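Side-chain contacts in endoribonuclease AbiQ (Lactococcus lactis, PDB 4GLK), which acts as an endoribonuclease toxin of a type III toxin-antitoxin system against phage and is neutralised by the repeat RNA antitoxin AntiQ: residues T7-D10 and E11-A14; L119-M122 and K123-S126; V135-K139 and A140-K144. The protein carries 1 engineered substitution. All coordinates share one frame; numbering follows the deposited sequence.

Contact 1 (T7-D10 and E11-A14); sequences TVTD and EYIA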
ATOM      1  N   THR A   7       2.124  -0.514  10.149  1.00 22.22           N
ATOM      2  CA  THR A   7       0.747  -0.887  10.342  1.00 22.10           C
ATOM      3  C   THR A   7       0.064   0.444  10.608  1.00 23.88           C
ATOM      4  O   THR A   7       0.724   1.473  10.829  1.00 20.45           O
ATOM      5  CB  THR A   7       0.516  -1.966  11.431  1.00 34.21           C
ATOM      6  OG1 THR A   7       0.868  -1.475  12.718  1.00 36.06           O
ATOM      7  CG2 THR A   7       1.203  -3.315  11.115  1.00 32.36           C
ATOM      8  N   VAL A   8      -1.254   0.445  10.517  1.00 20.60           N
ATOM      9  CA  VAL A   8      -2.050   1.634  10.761  1.00 20.85           C
ATOM     10  C   VAL A   8      -2.961   1.287  11.938  1.00 27.29           C
ATOM     11  O   VAL A   8      -3.271   0.099  12.135  1.00 26.59           O
ATOM     12  CB  VAL A   8      -2.823   2.082   9.481  1.00 24.37           C
ATOM     13  CG1 VAL A   8      -3.568   3.399   9.714  1.00 24.12           C
ATOM     14  CG2 VAL A   8      -1.872   2.229   8.291  1.00 24.32           C
ATOM     15  N   THR A   9      -3.342   2.288  12.767  1.00 25.02           N
ATOM     16  CA  THR A   9      -4.227   2.004  13.904  1.00 24.53           C
ATOM     17  C   THR A   9      -5.578   1.478  13.381  1.00 29.56           C
ATOM     18  O   THR A   9      -6.085   1.977  12.364  1.00 28.31           O
ATOM     19  CB  THR A   9      -4.462   3.250  14.784  1.00 31.00           C
ATOM     20  OG1 THR A   9      -5.120   4.250  14.022  1.00 27.91           O
ATOM     21  CG2 THR A   9      -3.187   3.812  15.398  1.00 27.47           C
ATOM     22  N   ASP A  10      -6.152   0.478  14.083  1.00 27.34           N
ATOM     23  CA  ASP A  10      -7.452  -0.121  13.785  1.00 27.13           C
ATOM     24  C   ASP A  10      -8.517   0.964  13.793  1.00 31.98           C
ATOM     25  O   ASP A  10      -9.421   0.936  12.958  1.00 31.69           O
ATOM     26  CB  ASP A  10      -7.780  -1.240  14.804  1.00 29.54           C
ATOM     27  CG  ASP A  10      -6.906  -2.505  14.717  1.00 37.50           C
ATOM     28  OD1 ASP A  10      -6.429  -2.833  13.600  1.00 38.07           O
ATOM     29  OD2 ASP A  10      -6.738  -3.192  15.759  1.00 39.07           O
ATOM     30  N   GLU A  11      -8.352   1.979  14.680  1.00 29.93           N
ATOM     31  CA  GLU A  11      -9.267   3.115  14.828  1.00 29.92           C
ATOM     32  C   GLU A  11      -9.301   3.988  13.570  1.00 31.17           C
ATOM     33  O   GLU A  11     -10.382   4.253  13.038  1.00 30.85           O
ATOM     34  CB  GLU A  11      -8.935   3.930  16.092  1.00 32.14           C
ATOM     35  CG  GLU A  11      -9.164   3.161  17.395  1.00 49.33           C
ATOM     36  CD  GLU A  11      -8.008   2.358  17.981  1.00 77.24           C
ATOM     37  OE1 GLU A  11      -7.926   2.283  19.229  1.00 84.75           O
ATOM     38  OE2 GLU A  11      -7.200   1.788  17.209  1.00 64.11           O
ATOM     39  N   TYR A  12      -8.115   4.403  13.068  1.00 26.84           N
ATOM     40  CA  TYR A  12      -8.007   5.181  11.841  1.00 24.85           C
ATOM     41  C   TYR A  12      -8.539   4.401  10.621  1.00 28.54           C
ATOM     42  O   TYR A  12      -9.218   4.989   9.780  1.00 29.35           O
ATOM     43  CB  TYR A  12      -6.561   5.591  11.573  1.00 24.77           C
ATOM     44  CG  TYR A  12      -6.466   6.485  10.363  1.00 24.92           C
ATOM     45  CD1 TYR A  12      -7.078   7.733  10.338  1.00 26.86           C
ATOM     46  CD2 TYR A  12      -5.828   6.044   9.203  1.00 25.16           C
ATOM     47  CE1 TYR A  12      -7.007   8.555   9.218  1.00 27.39           C
ATOM     48  CE2 TYR A  12      -5.756   6.854   8.071  1.00 25.45           C
ATOM     49  CZ  TYR A  12      -6.347   8.109   8.085  1.00 30.57           C
ATOM     50  OH  TYR A  12      -6.287   8.916   6.986  1.00 27.30           O
ATOM     51  N   ILE A  13      -8.208   3.099  10.506  1.00 24.53           N
ATOM     52  CA  ILE A  13      -8.696   2.261   9.393  1.00 23.75           C
ATOM     53  C   ILE A  13     -10.224   2.158   9.429  1.00 28.12           C
ATOM     54  O   ILE A  13     -10.867   2.370   8.396  1.00 28.66           O
ATOM     55  CB  ILE A  13      -7.994   0.873   9.387  1.00 25.78           C
ATOM     56  CG1 ILE A  13      -6.483   1.028   9.079  1.00 24.78           C
ATOM     57  CG2 ILE A  13      -8.674  -0.131   8.430  1.00 25.42           C
ATOM     58  CD1 ILE A  13      -6.087   1.529   7.637  1.00 24.90           C
ATOM     59  N   ALA A  14     -10.799   1.888  10.626  1.00 23.95           N
ATOM     60  CA  ALA A  14     -12.252   1.780  10.811  1.00 24.90           C
ATOM     61  C   ALA A  14     -12.915   3.092  10.419  1.00 31.37           C
ATOM     62  O   ALA A  14     -13.989   3.062   9.834  1.00 31.72           O
ATOM     63  CB  ALA A  14     -12.600   1.417  12.252  1.00 25.55           C
TER
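With chi1 at 63°, Thr9 holds OG1 between its own backbone N and carbonyl carbon, and from there the hydroxyl oxygen meets the backbone of Tyr12. Tyr12, in turn, has CG anti to its backbone nitrogen (chi1 -176°), which carries the ring away from Thr9 and sets its CD2 edge beside Val8. CG1 of Val8 does the touching: it lies at the edge of the Tyr12 ring, near the ring plane, 3.5 Å from Tyr12 CD2. The same CG1 is 3.8 Å from CD1 of Ile13, whose side chain crosses that of Val8 at about a right angle. One valine methyl is thus shared by an aromatic edge and an aliphatic tip.

The motif is a helix N-cap at a strand-to-helix junction. Strand 4-8 ends at Val8, Thr9 occupies the cap position, and Tyr12 N donates to Thr9 OG1 over 3.1 Å with an N-H...O angle of 156°. Just beyond, the regular helical pattern begins: Ile13 N reaches Thr9 O at 3.0 Å, and Ala14 N reaches Asp10 O at 2.9 Å. Thr9 therefore serves the first turn twice, through its side chain and through its carbonyl.

Several polar ends are engaged outside the turn. Thr9 OG1 is also hydrogen-bonded to Glu99, Tyr12 OH to the carbonyl oxygen of Pro94, and the Asp10 carboxylate to the side chain of Gln26 and the backbone N of Glu28. On the apolar side, Val8 and Ile13 both touch Tyr34 of strand 33-40, while Tyr165 of helix 155-166 packs edge-to-face with the Tyr12 ring.

Contact 2 (L119-M122 and K123-S126); sequences LIYM and KSIS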
ATOM      1  N   LEU A 119      11.176  -5.998   1.219  1.00 24.34           N
ATOM      2  CA  LEU A 119      11.644  -4.622   1.438  1.00 24.34           C
ATOM      3  C   LEU A 119      12.930  -4.349   0.684  1.00 29.63           C
ATOM      4  O   LEU A 119      13.026  -3.293   0.064  1.00 29.86           O
ATOM      5  CB  LEU A 119      11.867  -4.342   2.928  1.00 24.07           C
ATOM      6  CG  LEU A 119      11.955  -2.880   3.346  1.00 27.41           C
ATOM      7  CD1 LEU A 119      10.731  -2.081   2.879  1.00 23.68           C
ATOM      8  CD2 LEU A 119      12.064  -2.798   4.839  1.00 27.52           C
ATOM      9  N   ILE A 120      13.925  -5.275   0.721  1.00 26.40           N
ATOM     10  CA  ILE A 120      15.148  -5.036  -0.071  1.00 27.55           C
ATOM     11  C   ILE A 120      14.802  -4.865  -1.571  1.00 29.91           C
ATOM     12  O   ILE A 120      15.347  -3.972  -2.221  1.00 30.12           O
ATOM     13  CB  ILE A 120      16.407  -5.930   0.219  1.00 31.85           C
ATOM     14  CG1 ILE A 120      16.744  -6.917  -0.903  1.00 33.04           C
ATOM     15  CG2 ILE A 120      16.442  -6.571   1.613  1.00 33.83           C
ATOM     16  CD1 ILE A 120      18.163  -6.805  -1.354  1.00 44.34           C
ATOM     17  N   TYR A 121      13.840  -5.680  -2.087  1.00 23.48           N
ATOM     18  CA  TYR A 121      13.401  -5.578  -3.468  1.00 21.77           C
ATOM     19  C   TYR A 121      12.717  -4.236  -3.727  1.00 25.02           C
ATOM     20  O   TYR A 121      13.051  -3.556  -4.689  1.00 22.43           O
ATOM     21  CB  TYR A 121      12.501  -6.740  -3.890  1.00 21.40           C
ATOM     22  CG  TYR A 121      12.087  -6.625  -5.344  1.00 20.37           C
ATOM     23  CD1 TYR A 121      13.000  -6.863  -6.371  1.00 22.84           C
ATOM     24  CD2 TYR A 121      10.806  -6.212  -5.693  1.00 19.61           C
ATOM     25  CE1 TYR A 121      12.642  -6.706  -7.707  1.00 23.20           C
ATOM     26  CE2 TYR A 121      10.444  -6.030  -7.022  1.00 19.75           C
ATOM     27  CZ  TYR A 121      11.363  -6.282  -8.027  1.00 24.73           C
ATOM     28  OH  TYR A 121      10.990  -6.167  -9.338  1.00 24.66           O
ATOM     29  N   MET A 122      11.783  -3.862  -2.854  1.00 23.77           N
ATOM     30  CA  MET A 122      11.033  -2.602  -2.943  1.00 23.82           C
ATOM     31  C   MET A 122      11.952  -1.384  -2.942  1.00 28.61           C
ATOM     32  O   MET A 122      11.767  -0.487  -3.759  1.00 28.51           O
ATOM     33  CB  MET A 122      10.008  -2.520  -1.817  1.00 25.33           C
ATOM     34  CG  MET A 122       8.849  -3.442  -2.035  1.00 28.20           C
ATOM     35  SD  MET A 122       7.588  -3.187  -0.781  1.00 31.14           S
ATOM     36  CE  MET A 122       7.116  -1.609  -1.225  1.00 29.63           C
ATOM     37  N   LYS A 123      12.990  -1.397  -2.088  1.00 25.62           N
ATOM     38  CA  LYS A 123      13.996  -0.322  -2.034  1.00 25.83           C
ATOM     39  C   LYS A 123      14.754  -0.197  -3.346  1.00 27.53           C
ATOM     40  O   LYS A 123      14.951   0.924  -3.811  1.00 25.87           O
ATOM     41  CB  LYS A 123      14.978  -0.523  -0.870  1.00 28.13           C
ATOM     42  CG  LYS A 123      14.380  -0.189   0.478  1.00 33.29           C
ATOM     43  CD  LYS A 123      15.492   0.154   1.448  1.00 46.34           C
ATOM     44  CE  LYS A 123      14.971   0.395   2.831  1.00 56.75           C
ATOM     45  NZ  LYS A 123      14.786  -0.866   3.584  1.00 74.12           N
ATOM     46  N   SER A 124      15.100  -1.346  -3.991  1.00 24.66           N
ATOM     47  CA  SER A 124      15.783  -1.374  -5.285  1.00 24.84           C
ATOM     48  C   SER A 124      14.902  -0.845  -6.434  1.00 29.53           C
ATOM     49  O   SER A 124      15.435  -0.436  -7.470  1.00 30.75           O
ATOM     50  CB  SER A 124      16.266  -2.786  -5.610  1.00 29.74           C
ATOM     51  OG  SER A 124      15.215  -3.609  -6.104  1.00 37.69           O
ATOM     52  N   ILE A 125      13.563  -0.929  -6.282  1.00 25.27           N
ATOM     53  CA  ILE A 125      12.606  -0.439  -7.289  1.00 24.36           C
ATOM     54  C   ILE A 125      11.767   0.754  -6.744  1.00 25.38           C
ATOM     55  O   ILE A 125      10.633   0.949  -7.175  1.00 26.99           O
ATOM     56  CB  ILE A 125      11.733  -1.598  -7.885  1.00 28.12           C
ATOM     57  CG1 ILE A 125      10.747  -2.203  -6.854  1.00 28.16           C
ATOM     58  CG2 ILE A 125      12.605  -2.684  -8.537  1.00 28.96           C
ATOM     59  CD1 ILE A 125       9.394  -2.636  -7.460  1.00 29.66           C
ATOM     60  N   SER A 126      12.326   1.549  -5.807  1.00 20.13           N
ATOM     61  CA  SER A 126      11.611   2.677  -5.193  1.00 20.56           C
ATOM     62  C   SER A 126      11.152   3.751  -6.170  1.00 25.77           C
ATOM     63  O   SER A 126      10.080   4.308  -5.962  1.00 25.87           O
ATOM     64  CB  SER A 126      12.396   3.277  -4.030  1.00 23.30           C
ATOM     65  OG  SER A 126      13.653   3.737  -4.485  1.00 33.07           O
TER
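Over one face of the Tyr121 ring lies CG2 of Ile125, in an off-centre CH-pi contact, 4.3 Å from the ring centroid and 28° from the ring normal. A second branch of the same residue arrives obliquely, bringing Ile125 CD1 to 3.6 Å from Tyr121 CE2. Ser124 OG approaches the ring obliquely as well, but its bond is to the backbone. With chi1 at 79°, the serine hydroxyl folds back and donates to Tyr121 O at 2.6 Å, in the carbonyl plane and on a lone pair.

This is the C-terminal end of helix 110-124, and the bonding records how it finishes. Lys123 N still makes a regular helical bond to Leu119 O, with an N-H...O angle of 164°, as does Ser124 N to Ile120 O. The backbone of Ile125 is no longer helical, and its N makes two weak bonds of 3.1 Å, one to Tyr121 O and one to Met122 O. The short bond from the Ser124 hydroxyl probably gives Tyr121 O a firmer partner than the weak backbone one.

On another side of the helix, Lys123 bends at chi4 and brings NZ to 3.5 Å from Leu119 CG; the ammonium group is hydrogen-bonded to a bound glycerol, probably from the crystallisation liquor.

Tyr121 rests on Leu74 of strand 71-76 and on Ile80 of strand 79-94, Met122 reaches Leu74 and Leu87 on the same two strands, and Ile125 touches Thr72. The helix end is thereby laid against the margin of the antiparallel sheet immediately before helix 126-143 begins.

Contact 3 (V135-K139 and A140-K144); sequences VVYRK and AAHEK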
ATOM      1  N   VAL A 135       1.125   7.768 -11.087  1.00 20.06           N
ATOM      2  CA  VAL A 135       0.255   7.443 -12.229  1.00 20.76           C
ATOM      3  C   VAL A 135      -1.143   7.066 -11.685  1.00 23.41           C
ATOM      4  O   VAL A 135      -2.123   7.646 -12.083  1.00 23.48           O
ATOM      5  CB  VAL A 135       0.834   6.309 -13.121  1.00 25.64           C
ATOM      6  CG1 VAL A 135      -0.199   5.806 -14.134  1.00 24.85           C
ATOM      7  CG2 VAL A 135       2.093   6.763 -13.847  1.00 26.14           C
ATOM      8  N   VAL A 136      -1.223   6.148 -10.752  1.00 20.95           N
ATOM      9  CA  VAL A 136      -2.507   5.693 -10.175  1.00 21.36           C
ATOM     10  C   VAL A 136      -3.284   6.892  -9.566  1.00 25.78           C
ATOM     11  O   VAL A 136      -4.484   7.047  -9.817  1.00 25.35           O
ATOM     12  CB  VAL A 136      -2.274   4.540  -9.153  1.00 23.57           C
ATOM     13  CG1 VAL A 136      -3.557   4.169  -8.433  1.00 22.68           C
ATOM     14  CG2 VAL A 136      -1.683   3.310  -9.845  1.00 23.03           C
ATOM     15  N   TYR A 137      -2.580   7.741  -8.803  1.00 21.47           N
ATOM     16  CA  TYR A 137      -3.163   8.930  -8.155  1.00 20.90           C
ATOM     17  C   TYR A 137      -3.778   9.885  -9.179  1.00 24.18           C
ATOM     18  O   TYR A 137      -4.960  10.210  -9.068  1.00 22.75           O
ATOM     19  CB  TYR A 137      -2.106   9.648  -7.316  1.00 21.93           C
ATOM     20  CG  TYR A 137      -2.640  10.785  -6.473  1.00 25.95           C
ATOM     21  CD1 TYR A 137      -3.196  10.547  -5.220  1.00 27.73           C
ATOM     22  CD2 TYR A 137      -2.552  12.104  -6.909  1.00 27.53           C
ATOM     23  CE1 TYR A 137      -3.656  11.594  -4.424  1.00 29.20           C
ATOM     24  CE2 TYR A 137      -3.006  13.160  -6.117  1.00 28.43           C
ATOM     25  CZ  TYR A 137      -3.564  12.898  -4.880  1.00 34.16           C
ATOM     26  OH  TYR A 137      -4.017  13.929  -4.099  1.00 37.46           O
ATOM     27  N   ARG A 138      -2.999  10.277 -10.200  1.00 21.29           N
ATOM     28  CA  ARG A 138      -3.424  11.210 -11.238  1.00 21.78           C
ATOM     29  C   ARG A 138      -4.548  10.652 -12.103  1.00 27.68           C
ATOM     30  O   ARG A 138      -5.542  11.352 -12.330  1.00 28.04           O
ATOM     31  CB  ARG A 138      -2.238  11.652 -12.103  1.00 19.65           C
ATOM     32  CG  ARG A 138      -1.190  12.459 -11.346  1.00 19.53           C
ATOM     33  CD  ARG A 138      -0.172  12.986 -12.330  1.00 28.64           C
ATOM     34  NE  ARG A 138       1.089  13.394 -11.701  1.00 31.01           N
ATOM     35  CZ  ARG A 138       1.576  14.628 -11.740  1.00 56.25           C
ATOM     36  NH1 ARG A 138       0.893  15.606 -12.320  1.00 57.64           N
ATOM     37  NH2 ARG A 138       2.743  14.900 -11.174  1.00 47.53           N
ATOM     38  N   LYS A 139      -4.413   9.403 -12.561  1.00 23.19           N
ATOM     39  CA  LYS A 139      -5.444   8.758 -13.402  1.00 24.52           C
ATOM     40  C   LYS A 139      -6.783   8.635 -12.673  1.00 29.83           C
ATOM     41  O   LYS A 139      -7.818   8.915 -13.267  1.00 30.82           O
ATOM     42  CB  LYS A 139      -4.971   7.385 -13.905  1.00 26.08           C
ATOM     43  CG  LYS A 139      -3.844   7.469 -14.939  1.00 31.15           C
ATOM     44  CD  LYS A 139      -4.341   7.286 -16.359  1.00 29.73           C
ATOM     45  CE  LYS A 139      -3.266   7.557 -17.378  1.00 38.86           C
ATOM     46  NZ  LYS A 139      -3.806   7.484 -18.762  1.00 49.05           N
ATOM     47  N   ALA A 140      -6.762   8.287 -11.377  1.00 27.07           N
ATOM     48  CA  ALA A 140      -8.012   8.145 -10.601  1.00 27.19           C
ATOM     49  C   ALA A 140      -8.625   9.461 -10.100  1.00 34.39           C
ATOM     50  O   ALA A 140      -9.847   9.629 -10.152  1.00 33.77           O
ATOM     51  CB  ALA A 140      -7.795   7.202  -9.424  1.00 26.92           C
ATOM     52  N   ALA A 141      -7.785  10.353  -9.548  1.00 32.73           N
ATOM     53  CA  ALA A 141      -8.231  11.601  -8.928  1.00 32.85           C
ATOM     54  C   ALA A 141      -8.265  12.835  -9.811  1.00 38.37           C
ATOM     55  O   ALA A 141      -9.090  13.719  -9.571  1.00 39.35           O
ATOM     56  CB  ALA A 141      -7.398  11.870  -7.688  1.00 33.62           C
ATOM     57  N   HIS A 142      -7.389  12.928 -10.820  1.00 34.67           N
ATOM     58  CA  HIS A 142      -7.328  14.111 -11.677  1.00 35.47           C
ATOM     59  C   HIS A 142      -7.909  13.881 -13.075  1.00 41.92           C
ATOM     60  O   HIS A 142      -8.674  14.712 -13.559  1.00 41.44           O
ATOM     61  CB  HIS A 142      -5.888  14.646 -11.774  1.00 36.68           C
ATOM     62  CG  HIS A 142      -5.293  15.100 -10.465  1.00 40.76           C
ATOM     63  ND1 HIS A 142      -3.952  15.378 -10.361  1.00 42.99           N
ATOM     64  CD2 HIS A 142      -5.867  15.321  -9.263  1.00 43.19           C
ATOM     65  CE1 HIS A 142      -3.743  15.756  -9.108  1.00 42.72           C
ATOM     66  NE2 HIS A 142      -4.880  15.730  -8.414  1.00 43.02           N
ATOM     67  N   GLU A 143      -7.520  12.771 -13.721  1.00 37.14           N
ATOM     68  CA  GLU A 143      -7.949  12.415 -15.064  1.00 37.31           C
ATOM     69  C   GLU A 143      -9.322  11.774 -15.041  1.00 43.07           C
ATOM     70  O   GLU A 143     -10.062  11.897 -16.019  1.00 42.90           O
ATOM     71  CB  GLU A 143      -6.952  11.436 -15.691  1.00 38.77           C
ATOM     72  CG  GLU A 143      -6.777  11.582 -17.176  1.00 52.20           C
ATOM     73  CD  GLU A 143      -5.717  10.701 -17.810  1.00 74.13           C
ATOM     74  OE1 GLU A 143      -5.973  10.180 -18.914  1.00 70.87           O
ATOM     75  OE2 GLU A 143      -4.610  10.566 -17.244  1.00 69.95           O
ATOM     76  N   LYS A 144      -9.653  11.073 -13.940  1.00 41.37           N
ATOM     77  CA  LYS A 144     -10.921  10.366 -13.775  1.00 41.66           C
ATOM     78  C   LYS A 144     -11.075   9.253 -14.845  1.00 45.44           C
ATOM     79  O   LYS A 144     -12.185   8.962 -15.284  1.00 45.34           O
ATOM     80  CB  LYS A 144     -12.118  11.352 -13.744  1.00 44.43           C
ATOM     81  CG  LYS A 144     -12.752  11.596 -12.361  1.00 55.56           C
ATOM     82  CD  LYS A 144     -12.021  12.557 -11.387  1.00 65.22           C
ATOM     83  CE  LYS A 144     -11.564  13.869 -11.983  1.00 82.46           C
ATOM     84  NZ  LYS A 144     -12.663  14.677 -12.600  1.00 92.24           N
TER
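Lys139 and Glu143 run side by side, pointing the same way, and their torsions explain the pairing. Lys139 has CG anti to its carbonyl carbon and bends at chi2 (-101°), after which the chain extends to NZ; Glu143 is extended beyond CG. Aliphatic carbons consequently lie along the carboxylate, Lys139 CE being 3.3 Å from Glu143 OE2. The ammonium group forms a salt bridge, Lys139 NZ to Glu143 OE1, whose 3.5 Å length makes its hydrogen bond weak.

A second pair lies on another side of the helix. The trans chi1 of Tyr137 (-173°) helps to bring its ring to that of His142 as an offset edge-to-face pair, the tyrosine edge turned toward the histidine face. Their centroids are 5.5 Å apart and their planes stand at 79°, with Tyr137 CE2 3.9 Å from His142 NE2. The Arg138 chain, extended from CG to NE, passes the imidazole obliquely, and its guanidinium is salt-bridged to Glu134.

The second member of each pair, His142 and Glu143, lies in the pi-type turn at 140-143 of helix 126-143. Arg138 O accepts from His142 N at 2.9 Å and from Glu143 N at 2.8 Å; the latter bond, spanning five residues, marks the widening. Lys144, with positive phi, then leaves the helix. Ala140 packs on Phe155 of helix 155-166, and Tyr137 OH is hydrogen-bonded to Glu159 and Lys156 of that helix.

Chemically, the two pairs differ in kind: the long Lys139-Glu143 bridge, on partly exposed and exposed residues, probably adds a modest electrostatic attraction, whereas the bonds of the Tyr137 hydroxyl to helix 155-166 probably fix the position of the ring that His142 packs against.

In the fold
All three contacts are local and mark helix ends: contact 1 the start of helix 10-16, contact 2 the end of helix 110-124, contact 3 the end of the succeeding helix 126-143. Contacts 1 and 3 are partly buried, whereas contact 2 is a surface contact. They touch nowhere, with centres about 24 to 25 Å apart, and contacts 1 and 2 lie on opposite sides of the chain's centre. Helix 155-166 meets contacts 1 and 3, while strand 79-94 reaches all three, through Pro94 in contact 1. Their chemistry differs with the end of the helix: a side-chain cap at the entry, a serine-to-carbonyl bond with CH-pi packing at one exit, and a salt bridge with paired rings at the other.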